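PDB 6SKY: Serine/threonine-protein kinase Tel1 from Chaetomium thermophilum, which phosphorylates proteins on serine or threonine using ATP and probably acts as a DNA damage sensor that activates checkpoint signalling. Local coordinates for residues E1530-A1535 with N1573-E1578; A1552-H1557 with V1602-E1607; N1560-I1565 with S1586-V1591; F1592-S1597 with Y1629-G1634. All coordinates share one frame; numbering follows the deposited sequence.

Contact 1 (E1530-A1535 with N1573-E1578)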
loop_
_atom_site.group_PDB
_atom_site.type_symbol
_atom_site.label_atom_id
_atom_site.label_comp_id
_atom_site.label_asym_id
_atom_site.label_seq_id
_atom_site.Cartn_x
_atom_site.Cartn_y
_atom_site.Cartn_z
ATOM N N GLU A 1530 13.066 54.864 29.274
ATOM C CA GLU A 1530 14.112 55.515 28.500
ATOM C C GLU A 1530 14.056 55.125 27.033
ATOM O O GLU A 1530 14.595 55.851 26.186
ATOM C CB GLU A 1530 15.483 55.185 29.083
ATOM C CG GLU A 1530 15.613 55.584 30.541
ATOM C CD GLU A 1530 17.033 55.503 31.046
ATOM O OE1 GLU A 1530 17.918 55.082 30.270
ATOM O OE2 GLU A 1530 17.262 55.865 32.219
ATOM N N GLY A 1531 13.413 54.000 26.716
ATOM C CA GLY A 1531 13.133 53.691 25.327
ATOM C C GLY A 1531 12.290 54.762 24.666
ATOM O O GLY A 1531 12.560 55.164 23.534
ATOM N N GLN A 1532 11.267 55.250 25.372
ATOM C CA GLN A 1532 10.465 56.345 24.841
ATOM C C GLN A 1532 11.280 57.621 24.696
ATOM O O GLN A 1532 11.055 58.390 23.761
ATOM C CB GLN A 1532 9.251 56.602 25.728
ATOM C CG GLN A 1532 8.069 55.704 25.441
ATOM C CD GLN A 1532 6.747 56.363 25.781
ATOM O OE1 GLN A 1532 6.697 57.548 26.105
ATOM N NE2 GLN A 1532 5.667 55.597 25.702
ATOM N N LYS A 1533 12.230 57.865 25.599
ATOM C CA LYS A 1533 13.052 59.063 25.476
ATOM C C LYS A 1533 13.949 58.984 24.250
ATOM O O LYS A 1533 14.100 59.969 23.515
ATOM C CB LYS A 1533 13.886 59.266 26.738
ATOM C CG LYS A 1533 14.608 60.600 26.779
ATOM C CD LYS A 1533 15.539 60.701 27.973
ATOM C CE LYS A 1533 14.790 60.488 29.273
ATOM N NZ LYS A 1533 15.709 60.490 30.448
ATOM N N GLN A 1534 14.541 57.816 24.000
ATOM C CA GLN A 1534 15.365 57.663 22.808
ATOM C C GLN A 1534 14.518 57.705 21.544
ATOM O O GLN A 1534 14.953 58.240 20.518
ATOM C CB GLN A 1534 16.164 56.366 22.885
ATOM C CG GLN A 1534 17.150 56.333 24.037
ATOM C CD GLN A 1534 18.002 55.084 24.028
ATOM O OE1 GLN A 1534 17.974 54.311 23.072
ATOM N NE2 GLN A 1534 18.761 54.877 25.098
ATOM N N ALA A 1535 13.302 57.158 21.601
ATOM C CA ALA A 1535 12.394 57.254 20.464
ATOM C C ALA A 1535 12.037 58.701 20.170
ATOM O O ALA A 1535 12.004 59.115 19.008
ATOM C CB ALA A 1535 11.133 56.435 20.728
ATOM N N ASN A 1573 2.775 51.286 24.571
ATOM C CA ASN A 1573 2.820 52.683 24.996
ATOM C C ASN A 1573 3.491 53.458 23.871
ATOM O O ASN A 1573 4.701 53.694 23.899
ATOM C CB ASN A 1573 3.571 52.836 26.313
ATOM C CG ASN A 1573 2.951 52.031 27.436
ATOM O OD1 ASN A 1573 3.117 50.816 27.508
ATOM N ND2 ASN A 1573 2.234 52.709 28.324
ATOM N N GLN A 1574 2.703 53.864 22.885
ATOM C CA GLN A 1574 3.236 54.483 21.684
ATOM C C GLN A 1574 3.224 55.999 21.803
ATOM O O GLN A 1574 2.318 56.592 22.391
ATOM C CB GLN A 1574 2.446 54.049 20.451
ATOM C CG GLN A 1574 0.961 54.262 20.555
ATOM C CD GLN A 1574 0.238 53.813 19.314
ATOM O OE1 GLN A 1574 0.628 52.837 18.678
ATOM N NE2 GLN A 1574 -0.817 54.529 18.950
ATOM N N LEU A 1575 4.251 56.619 21.229
ATOM C CA LEU A 1575 4.421 58.061 21.327
ATOM C C LEU A 1575 3.449 58.795 20.413
ATOM O O LEU A 1575 2.658 59.626 20.867
ATOM C CB LEU A 1575 5.865 58.429 20.991
ATOM C CG LEU A 1575 6.511 59.494 21.866
ATOM C CD1 LEU A 1575 6.342 59.139 23.325
ATOM C CD2 LEU A 1575 7.974 59.631 21.516
ATOM N N LEU A 1576 3.490 58.492 19.123
ATOM C CA LEU A 1576 2.635 59.157 18.157
ATOM C C LEU A 1576 1.200 58.656 18.260
ATOM O O LEU A 1576 0.890 57.710 18.985
ATOM C CB LEU A 1576 3.159 58.932 16.743
ATOM C CG LEU A 1576 4.631 59.258 16.542
ATOM C CD1 LEU A 1576 5.078 58.781 15.191
ATOM C CD2 LEU A 1576 4.852 60.738 16.674
ATOM N N ASN A 1577 0.319 59.313 17.524
ATOM C CA ASN A 1577 -1.069 58.911 17.385
ATOM C C ASN A 1577 -1.421 58.864 15.903
ATOM O O ASN A 1577 -0.607 59.202 15.043
ATOM C CB ASN A 1577 -1.987 59.856 18.168
ATOM C CG ASN A 1577 -1.713 61.319 17.877
ATOM O OD1 ASN A 1577 -2.444 61.960 17.131
ATOM N ND2 ASN A 1577 -0.659 61.853 18.474
ATOM N N GLU A 1578 -2.648 58.443 15.608
ATOM C CA GLU A 1578 -3.016 58.179 14.219
ATOM C C GLU A 1578 -2.906 59.391 13.303
ATOM O O GLU A 1578 -2.368 59.234 12.196
ATOM C CB GLU A 1578 -4.426 57.586 14.152
ATOM C CG GLU A 1578 -4.577 56.251 14.855
ATOM C CD GLU A 1578 -5.722 55.431 14.292
ATOM O OE1 GLU A 1578 -6.077 55.649 13.114
ATOM O OE2 GLU A 1578 -6.265 54.572 15.021
#

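Contact 2 (A1552-H1557 with V1602-E1607)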
loop_
_atom_site.group_PDB
_atom_site.type_symbol
_atom_site.label_atom_id
_atom_site.label_comp_id
_atom_site.label_asym_id
_atom_site.label_seq_id
_atom_site.Cartn_x
_atom_site.Cartn_y
_atom_site.Cartn_z
ATOM N N ALA A 1552 14.293 54.286 1.394
ATOM C CA ALA A 1552 14.516 53.142 2.265
ATOM C C ALA A 1552 15.986 52.767 2.375
ATOM O O ALA A 1552 16.297 51.689 2.889
ATOM C CB ALA A 1552 13.706 51.942 1.781
ATOM N N GLU A 1553 16.895 53.623 1.918
ATOM C CA GLU A 1553 18.313 53.326 2.015
ATOM C C GLU A 1553 18.774 53.331 3.467
ATOM O O GLU A 1553 18.177 53.961 4.338
ATOM C CB GLU A 1553 19.127 54.327 1.212
ATOM C CG GLU A 1553 19.077 54.081 -0.270
ATOM C CD GLU A 1553 20.319 54.578 -0.968
ATOM O OE1 GLU A 1553 20.892 55.590 -0.509
ATOM O OE2 GLU A 1553 20.732 53.951 -1.965
ATOM N N LYS A 1554 19.865 52.624 3.722
ATOM C CA LYS A 1554 20.322 52.383 5.083
ATOM C C LYS A 1554 21.237 53.521 5.515
ATOM O O LYS A 1554 22.364 53.641 5.024
ATOM C CB LYS A 1554 21.035 51.038 5.174
ATOM C CG LYS A 1554 20.946 50.392 6.536
ATOM C CD LYS A 1554 21.372 48.939 6.477
ATOM C CE LYS A 1554 20.970 48.205 7.747
ATOM N NZ LYS A 1554 21.332 46.762 7.701
ATOM N N GLY A 1555 20.753 54.358 6.431
ATOM C CA GLY A 1555 21.552 55.412 7.022
ATOM C C GLY A 1555 21.093 56.821 6.721
ATOM O O GLY A 1555 21.677 57.765 7.265
ATOM N N THR A 1556 20.084 57.007 5.879
ATOM C CA THR A 1556 19.586 58.343 5.604
ATOM C C THR A 1556 18.678 58.803 6.742
ATOM O O THR A 1556 18.417 58.075 7.700
ATOM C CB THR A 1556 18.856 58.376 4.266
ATOM O OG1 THR A 1556 17.755 57.464 4.294
ATOM C CG2 THR A 1556 19.788 57.981 3.150
ATOM N N HIS A 1557 18.194 60.041 6.644
ATOM C CA HIS A 1557 17.290 60.554 7.665
ATOM C C HIS A 1557 15.864 60.076 7.441
ATOM O O HIS A 1557 15.157 59.745 8.399
ATOM C CB HIS A 1557 17.336 62.078 7.690
ATOM C CG HIS A 1557 18.599 62.634 8.263
ATOM N ND1 HIS A 1557 19.027 62.343 9.540
ATOM C CD2 HIS A 1557 19.524 63.471 7.737
ATOM C CE1 HIS A 1557 20.164 62.972 9.774
ATOM N NE2 HIS A 1557 20.487 63.664 8.697
ATOM N N VAL A 1602 16.936 49.378 4.350
ATOM C CA VAL A 1602 16.801 49.554 5.788
ATOM C C VAL A 1602 16.278 48.288 6.445
ATOM O O VAL A 1602 16.501 48.075 7.641
ATOM C CB VAL A 1602 15.905 50.768 6.097
ATOM C CG1 VAL A 1602 14.468 50.505 5.697
ATOM C CG2 VAL A 1602 15.997 51.142 7.555
ATOM N N ILE A 1603 15.598 47.431 5.691
ATOM C CA ILE A 1603 15.214 46.100 6.138
ATOM C C ILE A 1603 15.822 45.115 5.154
ATOM O O ILE A 1603 15.385 45.031 4.000
ATOM C CB ILE A 1603 13.693 45.931 6.221
ATOM C CG1 ILE A 1603 13.119 46.844 7.299
ATOM C CG2 ILE A 1603 13.347 44.491 6.512
ATOM C CD1 ILE A 1603 11.661 46.625 7.566
ATOM N N GLU A 1604 16.837 44.377 5.599
ATOM C CA GLU A 1604 17.558 43.460 4.728
ATOM C C GLU A 1604 17.698 42.048 5.277
ATOM O O GLU A 1604 18.010 41.140 4.500
ATOM C CB GLU A 1604 18.957 44.007 4.424
ATOM C CG GLU A 1604 19.924 43.932 5.578
ATOM C CD GLU A 1604 21.240 44.622 5.280
ATOM O OE1 GLU A 1604 21.228 45.845 5.032
ATOM O OE2 GLU A 1604 22.287 43.939 5.291
ATOM N N THR A 1605 17.486 41.828 6.565
ATOM C CA THR A 1605 17.576 40.509 7.166
ATOM C C THR A 1605 16.186 39.896 7.259
ATOM O O THR A 1605 15.174 40.595 7.223
ATOM C CB THR A 1605 18.218 40.600 8.552
ATOM O OG1 THR A 1605 19.384 41.424 8.478
ATOM C CG2 THR A 1605 18.635 39.239 9.057
ATOM N N ASP A 1606 16.146 38.568 7.350
ATOM C CA ASP A 1606 14.871 37.886 7.522
ATOM C C ASP A 1606 14.251 38.196 8.875
ATOM O O ASP A 1606 13.024 38.164 9.016
ATOM C CB ASP A 1606 15.057 36.382 7.361
ATOM C CG ASP A 1606 15.439 35.989 5.950
ATOM O OD1 ASP A 1606 16.519 36.408 5.481
ATOM O OD2 ASP A 1606 14.660 35.257 5.307
ATOM N N GLU A 1607 15.076 38.514 9.874
ATOM C CA GLU A 1607 14.561 38.809 11.204
ATOM C C GLU A 1607 13.958 40.204 11.281
ATOM O O GLU A 1607 12.911 40.391 11.909
ATOM C CB GLU A 1607 15.668 38.647 12.236
ATOM C CG GLU A 1607 16.164 37.227 12.360
ATOM C CD GLU A 1607 17.334 37.106 13.307
ATOM O OE1 GLU A 1607 17.659 38.107 13.981
ATOM O OE2 GLU A 1607 17.930 36.011 13.378
#

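Contact 3 (N1560-I1565 with S1586-V1591)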
loop_
_atom_site.group_PDB
_atom_site.type_symbol
_atom_site.label_atom_id
_atom_site.label_comp_id
_atom_site.label_asym_id
_atom_site.label_seq_id
_atom_site.Cartn_x
_atom_site.Cartn_y
_atom_site.Cartn_z
ATOM N N ASN A 1560 15.577 56.384 8.583
ATOM C CA ASN A 1560 15.581 56.294 10.040
ATOM C C ASN A 1560 14.258 56.769 10.617
ATOM O O ASN A 1560 13.730 56.169 11.558
ATOM C CB ASN A 1560 16.733 57.106 10.620
ATOM C CG ASN A 1560 18.083 56.564 10.223
ATOM O OD1 ASN A 1560 18.253 55.360 10.050
ATOM N ND2 ASN A 1560 19.054 57.452 10.075
ATOM N N LEU A 1561 13.691 57.831 10.048
ATOM C CA LEU A 1561 12.398 58.307 10.518
ATOM C C LEU A 1561 11.297 57.295 10.233
ATOM O O LEU A 1561 10.451 57.037 11.095
ATOM C CB LEU A 1561 12.073 59.649 9.877
ATOM C CG LEU A 1561 10.749 60.265 10.307
ATOM C CD1 LEU A 1561 10.703 60.397 11.807
ATOM C CD2 LEU A 1561 10.583 61.604 9.650
ATOM N N LEU A 1562 11.278 56.724 9.027
ATOM C CA LEU A 1562 10.280 55.711 8.703
ATOM C C LEU A 1562 10.396 54.513 9.629
ATOM O O LEU A 1562 9.387 53.999 10.120
ATOM C CB LEU A 1562 10.433 55.271 7.250
ATOM C CG LEU A 1562 9.497 54.175 6.747
ATOM C CD1 LEU A 1562 8.088 54.693 6.626
ATOM C CD2 LEU A 1562 9.975 53.638 5.426
ATOM N N LEU A 1563 11.619 54.060 9.885
ATOM C CA LEU A 1563 11.814 52.919 10.767
ATOM C C LEU A 1563 11.382 53.241 12.189
ATOM O O LEU A 1563 10.806 52.389 12.870
ATOM C CB LEU A 1563 13.275 52.486 10.733
ATOM C CG LEU A 1563 13.532 51.004 10.983
ATOM C CD1 LEU A 1563 12.911 50.177 9.870
ATOM C CD2 LEU A 1563 15.021 50.748 11.102
ATOM N N GLU A 1564 11.634 54.468 12.652
ATOM C CA GLU A 1564 11.183 54.862 13.983
ATOM C C GLU A 1564 9.666 54.885 14.069
ATOM O O GLU A 1564 9.091 54.398 15.045
ATOM C CB GLU A 1564 11.749 56.231 14.351
ATOM C CG GLU A 1564 13.222 56.236 14.709
ATOM C CD GLU A 1564 13.503 55.574 16.044
ATOM O OE1 GLU A 1564 12.542 55.270 16.781
ATOM O OE2 GLU A 1564 14.691 55.357 16.360
ATOM N N ILE A 1565 9.005 55.450 13.060
ATOM C CA ILE A 1565 7.546 55.497 13.052
ATOM C C ILE A 1565 6.962 54.092 13.049
ATOM O O ILE A 1565 6.002 53.803 13.770
ATOM C CB ILE A 1565 7.048 56.308 11.846
ATOM C CG1 ILE A 1565 7.453 57.766 11.986
ATOM C CG2 ILE A 1565 5.555 56.190 11.717
ATOM C CD1 ILE A 1565 7.210 58.557 10.746
ATOM N N SER A 1586 2.196 60.082 4.974
ATOM C CA SER A 1586 1.804 60.655 3.697
ATOM C C SER A 1586 2.862 61.596 3.150
ATOM O O SER A 1586 2.899 61.826 1.940
ATOM C CB SER A 1586 0.476 61.388 3.825
ATOM O OG SER A 1586 0.104 61.946 2.580
ATOM N N MET A 1587 3.717 62.149 4.007
ATOM C CA MET A 1587 4.837 62.921 3.484
ATOM C C MET A 1587 5.942 62.015 2.958
ATOM O O MET A 1587 6.426 62.203 1.839
ATOM C CB MET A 1587 5.399 63.853 4.550
ATOM C CG MET A 1587 6.566 64.669 4.043
ATOM S SD MET A 1587 7.620 65.284 5.355
ATOM C CE MET A 1587 8.775 66.260 4.406
ATOM N N LEU A 1588 6.358 61.030 3.756
ATOM C CA LEU A 1588 7.465 60.165 3.360
ATOM C C LEU A 1588 7.072 59.267 2.197
ATOM O O LEU A 1588 7.732 59.253 1.153
ATOM C CB LEU A 1588 7.922 59.320 4.545
ATOM C CG LEU A 1588 8.464 60.048 5.766
ATOM C CD1 LEU A 1588 8.703 59.062 6.887
ATOM C CD2 LEU A 1588 9.738 60.778 5.413
ATOM N N CYS A 1589 5.997 58.510 2.361
ATOM C CA CYS A 1589 5.614 57.467 1.422
ATOM C C CYS A 1589 4.808 57.982 0.242
ATOM O O CYS A 1589 4.365 57.173 -0.577
ATOM C CB CYS A 1589 4.813 56.397 2.156
ATOM S SG CYS A 1589 5.485 56.000 3.777
ATOM N N GLY A 1590 4.593 59.293 0.139
ATOM C CA GLY A 1590 3.845 59.815 -0.992
ATOM C C GLY A 1590 4.619 59.706 -2.289
ATOM O O GLY A 1590 4.061 59.339 -3.326
ATOM N N VAL A 1591 5.906 60.038 -2.251
ATOM C CA VAL A 1591 6.838 59.803 -3.345
ATOM C C VAL A 1591 8.030 59.093 -2.727
ATOM O O VAL A 1591 8.730 59.664 -1.884
ATOM C CB VAL A 1591 7.262 61.100 -4.046
ATOM C CG1 VAL A 1591 8.629 60.945 -4.691
ATOM C CG2 VAL A 1591 6.242 61.475 -5.091
#

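Contact 4 (F1592-S1597 with Y1629-G1634)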
loop_
_atom_site.group_PDB
_atom_site.type_symbol
_atom_site.label_atom_id
_atom_site.label_comp_id
_atom_site.label_asym_id
_atom_site.label_seq_id
_atom_site.Cartn_x
_atom_site.Cartn_y
_atom_site.Cartn_z
ATOM N N PHE A 1592 8.245 57.845 -3.116
ATOM C CA PHE A 1592 9.192 56.970 -2.446
ATOM C C PHE A 1592 10.354 56.651 -3.375
ATOM O O PHE A 1592 10.374 57.029 -4.546
ATOM C CB PHE A 1592 8.489 55.690 -1.979
ATOM C CG PHE A 1592 9.147 55.021 -0.809
ATOM C CD1 PHE A 1592 9.062 55.566 0.445
ATOM C CD2 PHE A 1592 9.827 53.835 -0.967
ATOM C CE1 PHE A 1592 9.659 54.949 1.514
ATOM C CE2 PHE A 1592 10.420 53.224 0.098
ATOM C CZ PHE A 1592 10.331 53.778 1.338
ATOM N N ASN A 1593 11.338 55.946 -2.828
ATOM C CA ASN A 1593 12.518 55.557 -3.591
ATOM C C ASN A 1593 12.996 54.222 -3.030
ATOM O O ASN A 1593 13.713 54.192 -2.028
ATOM C CB ASN A 1593 13.595 56.625 -3.500
ATOM C CG ASN A 1593 14.869 56.228 -4.201
ATOM O OD1 ASN A 1593 15.055 56.517 -5.380
ATOM N ND2 ASN A 1593 15.761 55.568 -3.478
ATOM N N ILE A 1594 12.599 53.135 -3.674
ATOM C CA ILE A 1594 12.971 51.802 -3.197
ATOM C C ILE A 1594 14.379 51.479 -3.692
ATOM O O ILE A 1594 14.664 51.665 -4.883
ATOM C CB ILE A 1594 11.959 50.762 -3.671
ATOM C CG1 ILE A 1594 12.430 49.350 -3.350
ATOM C CG2 ILE A 1594 11.682 50.904 -5.150
ATOM C CD1 ILE A 1594 11.489 48.283 -3.854
ATOM N N PRO A 1595 15.280 51.032 -2.819
ATOM C CA PRO A 1595 16.649 50.770 -3.251
ATOM C C PRO A 1595 16.683 49.668 -4.289
ATOM O O PRO A 1595 15.848 48.745 -4.267
ATOM C CB PRO A 1595 17.353 50.341 -1.958
ATOM C CG PRO A 1595 16.501 50.839 -0.867
ATOM C CD PRO A 1595 15.106 50.824 -1.376
ATOM N N PRO A 1596 17.633 49.718 -5.218
ATOM C CA PRO A 1596 17.705 48.676 -6.247
ATOM C C PRO A 1596 17.974 47.309 -5.649
ATOM O O PRO A 1596 17.203 46.368 -5.853
ATOM C CB PRO A 1596 18.865 49.139 -7.136
ATOM C CG PRO A 1596 19.688 50.012 -6.265
ATOM C CD PRO A 1596 18.732 50.689 -5.336
ATOM N N SER A 1597 19.059 47.201 -4.895
ATOM C CA SER A 1597 19.436 45.958 -4.248
ATOM C C SER A 1597 18.715 45.845 -2.910
ATOM O O SER A 1597 17.802 46.613 -2.603
ATOM C CB SER A 1597 20.950 45.891 -4.079
ATOM O OG SER A 1597 21.309 44.860 -3.179
ATOM N N TYR A 1629 6.407 52.832 -2.796
ATOM C CA TYR A 1629 6.212 52.402 -1.419
ATOM C C TYR A 1629 5.487 51.067 -1.360
ATOM O O TYR A 1629 5.802 50.230 -0.513
ATOM C CB TYR A 1629 5.450 53.440 -0.613
ATOM C CG TYR A 1629 5.294 52.994 0.812
ATOM C CD1 TYR A 1629 6.338 53.107 1.705
ATOM C CD2 TYR A 1629 4.119 52.424 1.253
ATOM C CE1 TYR A 1629 6.209 52.679 2.992
ATOM C CE2 TYR A 1629 3.984 51.993 2.539
ATOM C CZ TYR A 1629 5.030 52.126 3.405
ATOM O OH TYR A 1629 4.891 51.696 4.697
ATOM N N LEU A 1630 4.508 50.850 -2.238
ATOM C CA LEU A 1630 3.838 49.556 -2.264
ATOM C C LEU A 1630 4.772 48.452 -2.725
ATOM O O LEU A 1630 4.673 47.326 -2.238
ATOM C CB LEU A 1630 2.610 49.606 -3.160
ATOM C CG LEU A 1630 1.421 50.350 -2.579
ATOM C CD1 LEU A 1630 0.183 49.984 -3.333
ATOM C CD2 LEU A 1630 1.261 50.026 -1.127
ATOM N N ALA A 1631 5.692 48.747 -3.638
ATOM C CA ALA A 1631 6.688 47.750 -4.006
ATOM C C ALA A 1631 7.594 47.419 -2.832
ATOM O O ALA A 1631 7.917 46.252 -2.600
ATOM C CB ALA A 1631 7.509 48.233 -5.192
ATOM N N TRP A 1632 8.012 48.431 -2.073
ATOM C CA TRP A 1632 8.847 48.175 -0.903
ATOM C C TRP A 1632 8.093 47.375 0.157
ATOM O O TRP A 1632 8.651 46.458 0.774
ATOM C CB TRP A 1632 9.352 49.499 -0.341
ATOM C CG TRP A 1632 10.170 49.370 0.883
ATOM C CD1 TRP A 1632 11.494 49.083 0.955
ATOM C CD2 TRP A 1632 9.724 49.537 2.226
ATOM N NE1 TRP A 1632 11.898 49.045 2.260
ATOM C CE2 TRP A 1632 10.825 49.324 3.061
ATOM C CE3 TRP A 1632 8.495 49.836 2.803
ATOM C CZ2 TRP A 1632 10.735 49.403 4.434
ATOM C CZ3 TRP A 1632 8.409 49.912 4.159
ATOM C CH2 TRP A 1632 9.519 49.696 4.964
ATOM N N ALA A 1633 6.822 47.699 0.379
ATOM C CA ALA A 1633 6.027 46.954 1.343
ATOM C C ALA A 1633 5.824 45.519 0.896
ATOM O O ALA A 1633 5.814 44.601 1.719
ATOM C CB ALA A 1633 4.681 47.637 1.554
ATOM N N GLY A 1634 5.658 45.303 -0.406
ATOM C CA GLY A 1634 5.579 43.947 -0.911
ATOM C C GLY A 1634 6.868 43.184 -0.722
ATOM O O GLY A 1634 6.853 42.001 -0.408
#

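Contact 1 (E1530-A1535 with N1573-E1578)
The carboxamide of Gln1532 carries this contact, and its neighbours lie mostly to one side of its plane. Leu1575 CD1 lies over that face at the oxygen end, 3.2 Å from Gln1532 OE1. Asn1573 O approaches the nitrogen end, tilted out of the plane to the same side, and takes a weak hydrogen bond from Gln1532 NE2 (2.8 Å, 126° at the hydrogen). Asn1573 CB, 3.5 Å from Gln1532 NE2, is at this end too, slightly to the other side. The Asn1573 amide is turned 54° from that of Gln1532, and its OD1 pairs instead with Lys1528. With CG beside the backbone N (chi1 -84°) and the chain extended beyond it, Gln1532 reaches from its helix to the loop. An alanine here would lose the amide reach, so Asn1573 O would probably be left without this donor and a gap would open over Leu1575. Nearer the helix backbone, Leu1575 CD2 lies 4.0 Å from Gln1532 O. The contact thus rests the start of helix 1530-1543 on the loop joining helices 1557-1569 and 1578-1588. Asp1568 of helix 1557-1569 accepts a hydrogen bond from Leu1575 N, and Ala1474 of helix 1470-1487 also packs on the Leu1575 side chain.

Contact 2 (A1552-H1557 with V1602-E1607)
Ala1552 and Val1602, with Lys1554 and Glu1604 beside them, make a loop-to-loop contact: the connection leading into helix 1557-1569 meets the one leading into helix 1606-1619. A backbone bond and a salt bridge tie the two. Val1602 N donates to Ala1552 O at 2.8 Å, approaching almost in line with the carbonyl (173° at the oxygen) though the bond is bent at the hydrogen (137°). Beside it, Ala1552 CB and Val1602 CG1 make apolar contact at 4.2 Å, and both side chains rest on Trp1632 of helix 1627-1644. Further out, Lys1554 runs fully extended, its CG anti to the backbone N (chi1 -152°), and its CG passes 4.3 Å from Val1602 CA. The side chain meets that of Glu1604 at about a right angle, and Lys1554 NZ forms a salt bridge with Glu1604 OE1 at 2.8 Å, its hydrogen bond weak, while OE2 of the same carboxylate is more distant. Lys1554 belongs to a type II turn from Glu1553 to Thr1556, with Gly1555 in its third position at positive phi; Thr1556 then caps the N-terminus of helix 1557-1569. The chemistry divides with depth: the backbone bond satisfies polar groups of two buried residues next to apolar packing, whereas the salt bridge involves an exposed lysine and is probably weakened by water, adding an outer charge link between the loops.

Contact 3 (N1560-I1565 with S1586-V1591)
Leu1588 CD1 is the focus of this buried contact, pushing into the face of helix 1557-1569 formed by Leu1561, Leu1562 and Ile1565. Three side chains gather round that one methyl. Leu1561 crosses Leu1588 at about a right angle and offers CG at 4.2 Å from Leu1588 CD1. Ile1565 adds a slight touch, reaching it tip to tip, CD1 to CD1. Leu1562 supplies its own CB and the backbone beside it, with Leu1562 N 4.1 Å from Leu1588 CD1. The torsion of Leu1588, with CG anti to its carbonyl carbon (chi1 -62°), turns the branch onto the opposing helix. At the edge of this contact, just past the end of helix 1578-1588, Cys1589 touches by a single atom: its SG meets Leu1562 CD1 at 4.1 Å. Beyond it the chain leaves the interface and reaches solvent at Val1591. On the other flank Ser1586 and Met1587 take no part, and Met1587 packs on helix 1470-1487. No hydrogen bond or charge joins the two segments. Successive helices of the alpha solenoid are therefore held here by apolar fit and by the exclusion of water, with the leucines giving most of the buried surface and a sulfur at the margin.

Contact 4 (F1592-S1597 with Y1629-G1634)
Phe1592 presents a ring face to Tyr1629, whose ring stands nearly upright on it: a T-shaped pair with planes at 82° and centroids 5.3 Å apart. Tyr1629 CD1 does the touching, over the rim of the Phe1592 face and 3.8 Å from Phe1592 CE1. Trp1632 meets the same phenyl ring obliquely, planes 46° apart, with Phe1592 CE2 3.9 Å from Trp1632 CB. Phe1592 extends with CG away from its own N (chi1 -155°), which carries the ring onto the helix against both residues, about one turn apart. Ile1594 follows along the loop: its CD1 comes 4.2 Å from Ala1631 CB and 3.9 Å from Trp1632 N, while its CG1 lies at the edge of the indole. Replacing Phe1592 with a serine would probably open a gap beside Tyr1629 and Trp1632 and leave the tyrosine edge without its aromatic face. The polar ends find partners elsewhere, Tyr1629 OH with Ser1619 and Trp1632 NE1, weakly, with Asp1601, and Arg1635 of helix 1627-1644 hydrogen-bonds Pro1595 O of the loop. An aromatic cluster and an aliphatic tip join the two segments without a hydrogen bond, so dispersion and ring electrostatics are likely to supply their attraction.

In the fold
Contacts 3 and 4 are buried and apolar or aromatic, whereas contacts 1 and 2 are partly buried and add polar links, a weak amide bond in one, a backbone bond and a salt bridge in the other. Helix 1557-1569 is the common element: it forms one side of contact 3, is capped within contact 2, meets contact 1 where Ile1565 packs on Leu1576, and contact 4 where Leu1562 takes Phe1592 and Trp1632. The inner side of contact 2 joins the core of contacts 3 and 4, Ala1552 touching Trp1632 and Val1602 Leu1563, while its salt bridge lies outside. Contact 1 stands about 26 Å from contact 4 between centres, toward the other end of that helix.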